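Local coordinates for tailspike protein (Siphovirus 9NA, PDB 3RIQ) that probably binds the lipopolysaccharide of Salmonella as the phage's receptor and cleaves its O-antigen chain as an endorhamnosidase, at residues S18-L23 and A27-D32; I176-P181 and I191-H196; N354-I359 and I374-G379; T420-I425 and P445-T450. One frame throughout, in Å; residues are numbered along the deposited sequence.

Interaction 1: residues S18-L23 and A27-D32; sequences SDYMTL and ATAAVD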
loop_
_atom_site.group_PDB
_atom_site.type_symbol
_atom_site.label_atom_id
_atom_site.label_comp_id
_atom_site.label_asym_id
_atom_site.label_seq_id
_atom_site.Cartn_x
_atom_site.Cartn_y
_atom_site.Cartn_z
ATOM N N SER A 18 -4.291 18.303 43.891
ATOM C CA SER A 18 -3.577 19.142 44.863
ATOM C C SER A 18 -4.422 19.499 46.094
ATOM O O SER A 18 -3.866 19.975 47.088
ATOM C CB SER A 18 -3.014 20.404 44.201
ATOM O OG SER A 18 -4.084 21.222 43.785
ATOM N N ASP A 19 -5.740 19.236 46.046
ATOM C CA ASP A 19 -6.611 19.470 47.210
ATOM C C ASP A 19 -6.601 18.288 48.213
ATOM O O ASP A 19 -7.250 18.361 49.261
ATOM C CB ASP A 19 -8.040 19.727 46.724
ATOM C CG ASP A 19 -8.235 21.130 46.170
ATOM O OD1 ASP A 19 -7.503 22.085 46.586
ATOM O OD2 ASP A 19 -9.177 21.303 45.344
ATOM N N TYR A 20 -5.897 17.205 47.877
ATOM C CA TYR A 20 -5.915 15.946 48.673
ATOM C C TYR A 20 -4.506 15.428 48.949
ATOM O O TYR A 20 -3.539 15.814 48.277
ATOM C CB TYR A 20 -6.765 14.851 47.991
ATOM C CG TYR A 20 -8.090 15.412 47.551
ATOM C CD1 TYR A 20 -9.166 15.483 48.436
ATOM C CD2 TYR A 20 -8.241 15.965 46.280
ATOM C CE1 TYR A 20 -10.360 16.066 48.063
ATOM C CE2 TYR A 20 -9.438 16.555 45.895
ATOM C CZ TYR A 20 -10.487 16.625 46.796
ATOM O OH TYR A 20 -11.663 17.250 46.402
ATOM N N MET A 21 -4.408 14.509 49.903
ATOM C CA MET A 21 -3.120 13.853 50.148
ATOM C C MET A 21 -2.886 12.682 49.205
ATOM O O MET A 21 -1.746 12.423 48.807
ATOM C CB MET A 21 -2.995 13.395 51.606
ATOM C CG MET A 21 -2.758 14.534 52.587
ATOM S SD MET A 21 -1.222 15.417 52.216
ATOM C CE MET A 21 0.038 14.256 52.752
ATOM N N THR A 22 -3.957 11.974 48.839
ATOM C CA THR A 22 -3.820 10.743 48.044
ATOM C C THR A 22 -4.715 10.804 46.812
ATOM O O THR A 22 -5.740 11.515 46.790
ATOM C CB THR A 22 -4.195 9.462 48.828
ATOM O OG1 THR A 22 -5.586 9.462 49.124
ATOM C CG2 THR A 22 -3.391 9.320 50.146
ATOM N N LEU A 23 -4.378 9.973 45.829
ATOM C CA LEU A 23 -5.202 9.801 44.653
ATOM C C LEU A 23 -6.564 9.178 44.999
ATOM O O LEU A 23 -7.587 9.574 44.429
ATOM C CB LEU A 23 -4.462 8.952 43.620
ATOM C CG LEU A 23 -5.088 8.909 42.234
ATOM C CD1 LEU A 23 -5.418 10.306 41.653
ATOM C CD2 LEU A 23 -4.095 8.104 41.313
ATOM N N ALA A 27 -10.188 10.602 44.038
ATOM C CA ALA A 27 -11.139 9.758 43.324
ATOM C C ALA A 27 -12.471 9.676 44.060
ATOM O O ALA A 27 -13.529 9.722 43.412
ATOM C CB ALA A 27 -10.577 8.365 43.167
ATOM N N THR A 28 -12.421 9.526 45.397
ATOM C CA THR A 28 -13.641 9.500 46.214
ATOM C C THR A 28 -14.458 10.780 46.043
ATOM O O THR A 28 -15.714 10.719 45.899
ATOM C CB THR A 28 -13.279 9.242 47.690
ATOM O OG1 THR A 28 -12.751 7.917 47.790
ATOM C CG2 THR A 28 -14.511 9.312 48.607
ATOM N N ALA A 29 -13.781 11.927 46.022
ATOM C CA ALA A 29 -14.461 13.221 45.918
ATOM C C ALA A 29 -15.011 13.464 44.504
ATOM O O ALA A 29 -15.962 14.215 44.344
ATOM C CB ALA A 29 -13.493 14.327 46.279
ATOM N N ALA A 30 -14.399 12.842 43.492
ATOM C CA ALA A 30 -14.738 13.122 42.090
ATOM C C ALA A 30 -16.157 12.749 41.717
ATOM O O ALA A 30 -16.715 11.782 42.224
ATOM C CB ALA A 30 -13.723 12.389 41.158
ATOM N N VAL A 31 -16.752 13.550 40.839
ATOM C CA VAL A 31 -18.095 13.308 40.296
ATOM C C VAL A 31 -18.085 13.185 38.772
ATOM O O VAL A 31 -18.686 12.270 38.184
ATOM C CB VAL A 31 -19.067 14.454 40.710
ATOM C CG1 VAL A 31 -20.428 14.258 40.086
ATOM C CG2 VAL A 31 -19.168 14.501 42.268
ATOM N N ASP A 32 -17.409 14.125 38.134
ATOM C CA ASP A 32 -17.391 14.226 36.655
ATOM C C ASP A 32 -15.919 14.204 36.215
ATOM O O ASP A 32 -15.462 13.243 35.609
ATOM C CB ASP A 32 -18.081 15.527 36.281
ATOM C CG ASP A 32 -18.086 15.825 34.778
ATOM O OD1 ASP A 32 -17.458 15.087 33.984
ATOM O OD2 ASP A 32 -18.683 16.862 34.398
#
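L23 and A27 are joined by the backbone of the short helix 23-29. This helix lies near the N-terminal end of the right-handed beta-helix, between strands 14-16 and 33-36. The tight part of the contact is one turn of alpha-helix. A27 N donates to L23 O at 2.8 Å, with an N-H...O angle of 160°. This is the i to i+4 bond of the helix. The methyl of A27 also lies near this carbonyl, with CB 3.5 Å from L23 O. Both residues are buried, and both rest on V48 of strand 46-49. T22 is the N-cap: its OG1 accepts from a backbone N in the first turn of the helix. A30 is the first residue to leave the helix, and its N makes a weak 3.2 Å bond to A27 O.

The looser side is carried by Y20, in the loop before the helix. Its ring meets A29 near the end of the helix, two turns after the N-cap. The chi1 of -47° places CG beside the backbone N. V15 of strand 14-16 touches both Y20 and A29. Y20 stays partly exposed, and K9 of the second subunit packs on it and on D19. The ring and the alanine meet obliquely through one methyl: A29 CB lies 3.8 Å from Y20 CZ and 3.5 Å from Y20 OH.

Interaction 2: residues I176-P181 and I191-H196; sequences ILVESP and ITFENH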
loop_
_atom_site.group_PDB
_atom_site.type_symbol
_atom_site.label_atom_id
_atom_site.label_comp_id
_atom_site.label_asym_id
_atom_site.label_seq_id
_atom_site.Cartn_x
_atom_site.Cartn_y
_atom_site.Cartn_z
ATOM N N ILE A 176 -10.824 -1.389 25.322
ATOM C CA ILE A 176 -9.870 -0.319 25.644
ATOM C C ILE A 176 -9.319 0.231 24.325
ATOM O O ILE A 176 -8.791 -0.517 23.494
ATOM C CB ILE A 176 -8.694 -0.854 26.509
ATOM C CG1 ILE A 176 -9.235 -1.550 27.787
ATOM C CG2 ILE A 176 -7.721 0.279 26.803
ATOM C CD1 ILE A 176 -10.029 -0.656 28.714
ATOM N N LEU A 177 -9.439 1.545 24.131
ATOM C CA LEU A 177 -8.804 2.198 22.968
ATOM C C LEU A 177 -7.699 3.095 23.452
ATOM O O LEU A 177 -7.963 3.999 24.252
ATOM C CB LEU A 177 -9.855 3.043 22.209
ATOM C CG LEU A 177 -9.289 3.960 21.113
ATOM C CD1 LEU A 177 -8.592 3.142 19.965
ATOM C CD2 LEU A 177 -10.446 4.792 20.537
ATOM N N VAL A 178 -6.461 2.834 23.008
ATOM C CA VAL A 178 -5.326 3.695 23.327
ATOM C C VAL A 178 -4.910 4.449 22.076
ATOM O O VAL A 178 -4.442 3.829 21.098
ATOM C CB VAL A 178 -4.123 2.893 23.877
ATOM C CG1 VAL A 178 -3.010 3.847 24.338
ATOM C CG2 VAL A 178 -4.568 1.968 24.991
ATOM N N GLU A 179 -5.112 5.762 22.080
ATOM C CA GLU A 179 -4.782 6.582 20.912
ATOM C C GLU A 179 -3.445 7.275 21.096
ATOM O O GLU A 179 -3.211 7.934 22.113
ATOM C CB GLU A 179 -5.834 7.658 20.672
ATOM C CG GLU A 179 -7.166 7.044 20.170
ATOM C CD GLU A 179 -8.257 8.074 19.869
ATOM O OE1 GLU A 179 -8.267 9.167 20.496
ATOM O OE2 GLU A 179 -9.148 7.755 19.049
ATOM N N SER A 180 -2.571 7.101 20.105
ATOM C CA SER A 180 -1.356 7.906 19.980
ATOM C C SER A 180 -0.447 7.965 21.222
ATOM O O SER A 180 -0.123 9.060 21.707
ATOM C CB SER A 180 -1.715 9.323 19.511
ATOM O OG SER A 180 -0.533 10.071 19.352
ATOM N N PRO A 181 0.012 6.793 21.715
ATOM C CA PRO A 181 1.099 6.872 22.702
ATOM C C PRO A 181 2.232 7.746 22.136
ATOM O O PRO A 181 2.543 7.679 20.929
ATOM C CB PRO A 181 1.567 5.406 22.830
ATOM C CG PRO A 181 1.080 4.717 21.535
ATOM C CD PRO A 181 -0.234 5.415 21.227
ATOM N N ILE A 191 2.293 -1.414 26.011
ATOM C CA ILE A 191 0.884 -1.569 26.331
ATOM C C ILE A 191 0.577 -3.041 26.296
ATOM O O ILE A 191 0.864 -3.702 25.276
ATOM C CB ILE A 191 -0.018 -0.876 25.272
ATOM C CG1 ILE A 191 0.294 0.628 25.128
ATOM C CG2 ILE A 191 -1.508 -1.131 25.606
ATOM C CD1 ILE A 191 -0.002 1.429 26.236
ATOM N N THR A 192 -0.029 -3.573 27.350
ATOM C CA THR A 192 -0.361 -4.999 27.385
ATOM C C THR A 192 -1.831 -5.194 27.674
ATOM O O THR A 192 -2.357 -4.593 28.613
ATOM C CB THR A 192 0.430 -5.730 28.518
ATOM O OG1 THR A 192 1.832 -5.574 28.336
ATOM C CG2 THR A 192 0.070 -7.232 28.592
ATOM N N PHE A 193 -2.490 -6.064 26.901
ATOM C CA PHE A 193 -3.881 -6.451 27.180
ATOM C C PHE A 193 -3.850 -7.878 27.704
ATOM O O PHE A 193 -3.640 -8.844 26.934
ATOM C CB PHE A 193 -4.765 -6.297 25.942
ATOM C CG PHE A 193 -4.734 -4.919 25.366
ATOM C CD1 PHE A 193 -5.349 -3.864 26.057
ATOM C CD2 PHE A 193 -4.084 -4.663 24.144
ATOM C CE1 PHE A 193 -5.336 -2.563 25.558
ATOM C CE2 PHE A 193 -4.084 -3.346 23.616
ATOM C CZ PHE A 193 -4.711 -2.312 24.329
ATOM N N GLU A 194 -3.965 -8.014 29.034
ATOM C CA GLU A 194 -3.738 -9.290 29.727
ATOM C C GLU A 194 -5.072 -9.911 30.123
ATOM O O GLU A 194 -5.689 -9.449 31.094
ATOM C CB GLU A 194 -2.907 -9.000 30.982
ATOM C CG GLU A 194 -2.570 -10.216 31.817
ATOM C CD GLU A 194 -1.945 -9.821 33.132
ATOM O OE1 GLU A 194 -2.440 -8.929 33.793
ATOM O OE2 GLU A 194 -0.938 -10.402 33.526
ATOM N N ASN A 195 -5.530 -10.938 29.385
ATOM C CA ASN A 195 -6.867 -11.517 29.623
ATOM C C ASN A 195 -6.883 -13.008 29.955
ATOM O O ASN A 195 -7.916 -13.647 29.877
ATOM C CB ASN A 195 -7.817 -11.205 28.447
ATOM C CG ASN A 195 -8.094 -9.712 28.306
ATOM O OD1 ASN A 195 -7.257 -8.975 27.823
ATOM N ND2 ASN A 195 -9.232 -9.271 28.769
ATOM N N HIS A 196 -5.759 -13.568 30.388
ATOM C CA HIS A 196 -5.749 -15.010 30.634
ATOM C C HIS A 196 -6.316 -15.452 31.996
ATOM O O HIS A 196 -6.404 -16.641 32.234
ATOM C CB HIS A 196 -4.330 -15.555 30.525
ATOM C CG HIS A 196 -3.458 -15.053 31.629
ATOM N ND1 HIS A 196 -3.146 -13.716 31.765
ATOM C CD2 HIS A 196 -2.886 -15.689 32.675
ATOM C CE1 HIS A 196 -2.410 -13.554 32.849
ATOM N NE2 HIS A 196 -2.228 -14.741 33.415
#
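I176 and F193 make the closest apolar meeting between strand 176-179 and strand 184-194. These strands belong to different faces of the right-handed parallel beta-helix, and their side chains meet inside it. F193 CE1 lies 3.9 Å from I176 CB and equally 3.9 Å from I176 CG2. The two side chains run obliquely to each other. With chi1 at -55°, I176 holds CG2 opposite the backbone N and turns CG1 with CD1 away from the ring. The CB-CG2 side is therefore the part that touches.

V178 makes two aliphatic contacts. Its CG2 sits at the edge of the F193 ring, near the ring plane, 4.3 Å from F193 CZ. Its CG1 lies 4.3 Å from I191 CD1. I191 is the corner residue, where the chain turns from one face of the solenoid to the next. Neighbouring rungs continue the layer: F222 meets the F193 ring with the planes at about 40°, V207 touches I191, and F170 lies on I176.

The hydrogen bonding runs between rungs. The backbone of 176-178 bonds the strands of the adjacent turns, I156 and F158 at L177, and K206 and V208 at V178. The side chains of E194 and N195 have partners elsewhere. E194 OE1 forms a salt bridge with R149 and a hydrogen bond with T171, and N195 ND2 bonds C173 O.

The four touching side chains are all buried and apolar. Between these two segments the contact is van der Waals only, while backbone bonding holds the stack of rungs along the axis.

Interaction 3: residues N354-I359 and I374-G379; sequences NDITNI and IVCEGG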
loop_
_atom_site.group_PDB
_atom_site.type_symbol
_atom_site.label_atom_id
_atom_site.label_comp_id
_atom_site.label_asym_id
_atom_site.label_seq_id
_atom_site.Cartn_x
_atom_site.Cartn_y
_atom_site.Cartn_z
ATOM N N ASN A 354 -2.130 -20.073 4.565
ATOM C CA ASN A 354 -2.248 -18.610 4.635
ATOM C C ASN A 354 -2.163 -17.997 3.253
ATOM O O ASN A 354 -1.602 -18.584 2.324
ATOM C CB ASN A 354 -1.145 -18.032 5.555
ATOM C CG ASN A 354 -1.290 -18.509 6.993
ATOM O OD1 ASN A 354 -2.352 -18.349 7.588
ATOM N ND2 ASN A 354 -0.245 -19.128 7.533
ATOM N N ASP A 355 -2.711 -16.790 3.153
ATOM C CA ASP A 355 -2.730 -16.033 1.911
ATOM C C ASP A 355 -1.828 -14.820 2.049
ATOM O O ASP A 355 -2.063 -13.975 2.909
ATOM C CB ASP A 355 -4.158 -15.624 1.585
ATOM C CG ASP A 355 -4.949 -16.780 1.059
ATOM O OD1 ASP A 355 -4.735 -17.152 -0.106
ATOM O OD2 ASP A 355 -5.774 -17.337 1.792
ATOM N N ILE A 356 -0.796 -14.781 1.212
ATOM C CA ILE A 356 0.346 -13.871 1.371
ATOM C C ILE A 356 0.565 -13.114 0.086
ATOM O O ILE A 356 0.824 -13.733 -0.945
ATOM C CB ILE A 356 1.636 -14.685 1.681
ATOM C CG1 ILE A 356 1.470 -15.545 2.937
ATOM C CG2 ILE A 356 2.855 -13.787 1.844
ATOM C CD1 ILE A 356 2.583 -16.549 3.153
ATOM N N THR A 357 0.475 -11.794 0.144
ATOM C CA THR A 357 0.616 -10.978 -1.060
ATOM C C THR A 357 1.461 -9.751 -0.859
ATOM O O THR A 357 1.501 -9.201 0.219
ATOM C CB THR A 357 -0.770 -10.508 -1.621
ATOM O OG1 THR A 357 -1.511 -9.811 -0.616
ATOM C CG2 THR A 357 -1.609 -11.688 -2.108
ATOM N N ASN A 358 2.160 -9.351 -1.923
ATOM C CA ASN A 358 2.896 -8.069 -1.941
ATOM C C ASN A 358 3.951 -7.962 -0.858
ATOM O O ASN A 358 3.960 -7.040 -0.033
ATOM C CB ASN A 358 1.893 -6.908 -1.945
ATOM C CG ASN A 358 1.062 -6.910 -3.211
ATOM O OD1 ASN A 358 1.626 -6.921 -4.313
ATOM N ND2 ASN A 358 -0.243 -6.997 -3.075
ATOM N N ILE A 359 4.851 -8.939 -0.848
ATOM C CA ILE A 359 5.956 -8.991 0.100
ATOM C C ILE A 359 7.220 -8.501 -0.577
ATOM O O ILE A 359 7.496 -8.942 -1.697
ATOM C CB ILE A 359 6.200 -10.445 0.572
ATOM C CG1 ILE A 359 4.910 -11.077 1.070
ATOM C CG2 ILE A 359 7.297 -10.500 1.638
ATOM C CD1 ILE A 359 4.284 -10.404 2.277
ATOM N N ILE A 374 13.016 -15.644 2.412
ATOM C CA ILE A 374 11.599 -15.882 2.677
ATOM C C ILE A 374 11.440 -17.381 2.882
ATOM O O ILE A 374 11.965 -18.187 2.094
ATOM C CB ILE A 374 10.727 -15.395 1.499
ATOM C CG1 ILE A 374 10.767 -13.870 1.411
ATOM C CG2 ILE A 374 9.233 -15.846 1.651
ATOM C CD1 ILE A 374 9.940 -13.270 0.262
ATOM N N VAL A 375 10.770 -17.743 3.968
ATOM C CA VAL A 375 10.479 -19.146 4.293
ATOM C C VAL A 375 8.998 -19.336 4.541
ATOM O O VAL A 375 8.378 -18.529 5.270
ATOM C CB VAL A 375 11.221 -19.604 5.590
ATOM C CG1 VAL A 375 10.769 -21.012 6.000
ATOM C CG2 VAL A 375 12.749 -19.552 5.391
ATOM N N CYS A 376 8.428 -20.418 4.002
ATOM C CA CYS A 376 7.107 -20.892 4.438
ATOM C C CYS A 376 7.253 -22.369 4.720
ATOM O O CYS A 376 7.810 -23.145 3.877
ATOM C CB CYS A 376 6.033 -20.730 3.366
ATOM S SG CYS A 376 5.746 -19.039 2.793
ATOM N N GLU A 377 6.721 -22.781 5.868
ATOM C CA GLU A 377 6.847 -24.152 6.335
ATOM C C GLU A 377 5.674 -25.035 5.898
ATOM O O GLU A 377 5.777 -26.270 5.923
ATOM C CB GLU A 377 7.014 -24.198 7.876
ATOM C CG GLU A 377 8.257 -23.532 8.394
ATOM C CD GLU A 377 9.416 -24.465 8.566
ATOM O OE1 GLU A 377 9.375 -25.599 8.026
ATOM O OE2 GLU A 377 10.371 -24.083 9.281
ATOM N N GLY A 378 4.552 -24.430 5.506
ATOM C CA GLY A 378 3.335 -25.213 5.241
ATOM C C GLY A 378 2.841 -24.925 3.846
ATOM O O GLY A 378 3.614 -24.491 2.988
ATOM N N GLY A 379 1.562 -25.144 3.603
ATOM C CA GLY A 379 1.053 -24.938 2.252
ATOM C C GLY A 379 0.376 -23.595 2.142
ATOM O O GLY A 379 -0.864 -23.497 2.280
#
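I356 and C376 meet in the buried apolar layer between strands 355-362 and 374-376. I356 CD1 is 4.0 Å from C376 SG. The chi2 of 169° extends I356 and carries CD1 forward to the sulfur. A second apolar pair lies further along: I359 CG2 is 4.1 Å from I374 CD1, and these side chains slant across each other. Here it is the branch methyl of I359 that touches, while I374 reaches with the end of its extended chain.

Both pairs face the interior of the right-handed beta-helix. The two segments run at 157° to each other end to end and line different faces of it. I385 of strand 381-388 touches both I359 and I374, and W327 packs on I356.

Polar groups of N354, D355 and G379 are paired with other parts of the chain. N354 lies opposite G379, with N354 N 4.3 Å from G379 O, too long for a bond. The side-chain amide of N354 is held by N332 N at OD1, and by G329 O and D349 OD2 at ND2. G379 N bonds T352 OG1. D355 OD1 forms salt bridges with R381 and R383, and Y340 of the third subunit packs on D355.

Interaction 4: residues T420-I425 and P445-T450; sequences TYVADI and PAMGGT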
loop_
_atom_site.group_PDB
_atom_site.type_symbol
_atom_site.label_atom_id
_atom_site.label_comp_id
_atom_site.label_asym_id
_atom_site.label_seq_id
_atom_site.Cartn_x
_atom_site.Cartn_y
_atom_site.Cartn_z
ATOM N N THR A 420 6.158 -25.782 -4.681
ATOM C CA THR A 420 5.424 -26.846 -5.358
ATOM C C THR A 420 4.974 -26.438 -6.756
ATOM O O THR A 420 4.950 -27.255 -7.696
ATOM C CB THR A 420 4.179 -27.259 -4.546
ATOM O OG1 THR A 420 4.604 -27.922 -3.358
ATOM C CG2 THR A 420 3.315 -28.243 -5.312
ATOM N N TYR A 421 4.583 -25.181 -6.885
ATOM C CA TYR A 421 4.037 -24.688 -8.148
ATOM C C TYR A 421 4.447 -23.224 -8.338
ATOM O O TYR A 421 4.306 -22.417 -7.404
ATOM C CB TYR A 421 2.488 -24.818 -8.157
ATOM C CG TYR A 421 1.896 -24.287 -9.442
ATOM C CD1 TYR A 421 1.950 -25.055 -10.634
ATOM C CD2 TYR A 421 1.332 -23.009 -9.507
ATOM C CE1 TYR A 421 1.439 -24.548 -11.844
ATOM C CE2 TYR A 421 0.834 -22.503 -10.721
ATOM C CZ TYR A 421 0.878 -23.271 -11.866
ATOM O OH TYR A 421 0.403 -22.738 -13.052
ATOM N N VAL A 422 4.922 -22.915 -9.544
ATOM C CA VAL A 422 5.291 -21.565 -9.955
ATOM C C VAL A 422 4.320 -21.180 -11.085
ATOM O O VAL A 422 4.230 -21.888 -12.091
ATOM C CB VAL A 422 6.770 -21.520 -10.462
ATOM C CG1 VAL A 422 7.088 -20.184 -11.073
ATOM C CG2 VAL A 422 7.768 -21.829 -9.325
ATOM N N ALA A 423 3.608 -20.071 -10.926
ATOM C CA ALA A 423 2.582 -19.675 -11.893
ATOM C C ALA A 423 3.131 -19.122 -13.202
ATOM O O ALA A 423 4.285 -18.691 -13.282
ATOM C CB ALA A 423 1.656 -18.627 -11.253
ATOM N N ASP A 424 2.263 -19.120 -14.204
ATOM C CA ASP A 424 2.596 -18.620 -15.528
ATOM C C ASP A 424 2.987 -17.135 -15.517
ATOM O O ASP A 424 2.518 -16.350 -14.692
ATOM C CB ASP A 424 1.389 -18.778 -16.484
ATOM C CG ASP A 424 0.975 -20.235 -16.736
ATOM O OD1 ASP A 424 1.561 -21.184 -16.181
ATOM O OD2 ASP A 424 0.025 -20.415 -17.538
ATOM N N ILE A 425 3.865 -16.764 -16.447
ATOM C CA ILE A 425 4.106 -15.372 -16.835
ATOM C C ILE A 425 3.229 -15.038 -18.040
ATOM O O ILE A 425 3.206 -15.794 -19.025
ATOM C CB ILE A 425 5.594 -15.212 -17.230
ATOM C CG1 ILE A 425 6.483 -15.422 -15.985
ATOM C CG2 ILE A 425 5.855 -13.865 -17.897
ATOM C CD1 ILE A 425 7.962 -15.527 -16.311
ATOM N N PRO A 445 12.138 -27.195 -16.476
ATOM C CA PRO A 445 11.081 -28.120 -16.016
ATOM C C PRO A 445 11.643 -29.233 -15.128
ATOM O O PRO A 445 12.865 -29.314 -14.922
ATOM C CB PRO A 445 10.528 -28.700 -17.298
ATOM C CG PRO A 445 11.685 -28.656 -18.279
ATOM C CD PRO A 445 12.459 -27.373 -17.909
ATOM N N ALA A 446 10.759 -30.051 -14.553
ATOM C CA ALA A 446 11.170 -31.028 -13.535
ATOM C C ALA A 446 11.998 -30.329 -12.453
ATOM O O ALA A 446 13.083 -30.793 -12.082
ATOM C CB ALA A 446 11.963 -32.201 -14.181
ATOM N N MET A 447 11.481 -29.206 -11.944
ATOM C CA MET A 447 12.286 -28.322 -11.095
ATOM C C MET A 447 12.627 -28.963 -9.752
ATOM O O MET A 447 13.593 -28.562 -9.114
ATOM C CB MET A 447 11.579 -26.961 -10.903
ATOM C CG MET A 447 10.329 -27.049 -10.013
ATOM S SD MET A 447 9.357 -25.554 -10.078
ATOM C CE MET A 447 7.961 -26.012 -8.999
ATOM N N GLY A 448 11.823 -29.936 -9.318
ATOM C CA GLY A 448 12.110 -30.655 -8.070
ATOM C C GLY A 448 13.340 -31.557 -8.168
ATOM O O GLY A 448 13.958 -31.880 -7.149
ATOM N N GLY A 449 13.712 -31.954 -9.380
ATOM C CA GLY A 449 14.755 -32.971 -9.553
ATOM C C GLY A 449 15.820 -32.623 -10.566
ATOM O O GLY A 449 16.558 -33.520 -11.021
ATOM N N THR A 450 15.906 -31.356 -10.954
ATOM C CA THR A 450 16.971 -30.929 -11.867
ATOM C C THR A 450 17.769 -29.774 -11.270
ATOM O O THR A 450 17.220 -28.970 -10.486
ATOM C CB THR A 450 16.410 -30.507 -13.282
ATOM O OG1 THR A 450 15.482 -29.419 -13.146
ATOM C CG2 THR A 450 15.710 -31.681 -13.975
#
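The loop between strands 438-444 and 455-461 meets the start of strand 421-427 through M447. The chain turns a corner at T420, whose OG1 bonds P400 O. The contact rests on M447 CE, which lies 3.5 Å from T420 O and 4.1 Å from Y421 N. The methionine is extended beyond CG, with chi2 at -168° and chi3 at 178°, and this reach brings its end to the corner at T420. In one of the two conformers of V422, its CG2 lies 4.1 Å from M447 SD; this contact is doubtful.

Strand 421-427 pairs with strand 402-409 in the parallel beta-helix, whereas the loop connects the first two strands of the antiparallel sheet that follows. The contact therefore joins the end of the solenoid to the next element. Subunits meet here as well: I425 continues into a parallel ladder with a strand of the second subunit, A446 and M447 make backbone bonds to the third subunit, and Q433 of the third subunit packs on M447.

The loop has bonds of its own. G449 N donates to A446 O at 3.0 Å. T450 OG1 has both P445 O and A446 O within reach, at 3.2 and 3.0 Å.

Overall arrangement
The four contacts follow one another along the chain. Interactions 1 and 4 lie on opposite sides of its centre, with their own centres about 71 Å apart. Interactions 2 and 3 are the core contacts: each joins different faces inside the parallel beta-helix through buried apolar side chains. Their centres are about 29 Å apart. Interactions 1 and 4 are only partly buried. Interaction 1 alone has a hydrogen bond between its segments, because they share a helix. Interaction 4 depends on one methionine and links the solenoid to the antiparallel sheet. It comes within about 7 Å of interaction 3, nearest atoms, without touching it. Each contact has neighbouring subunits beside it.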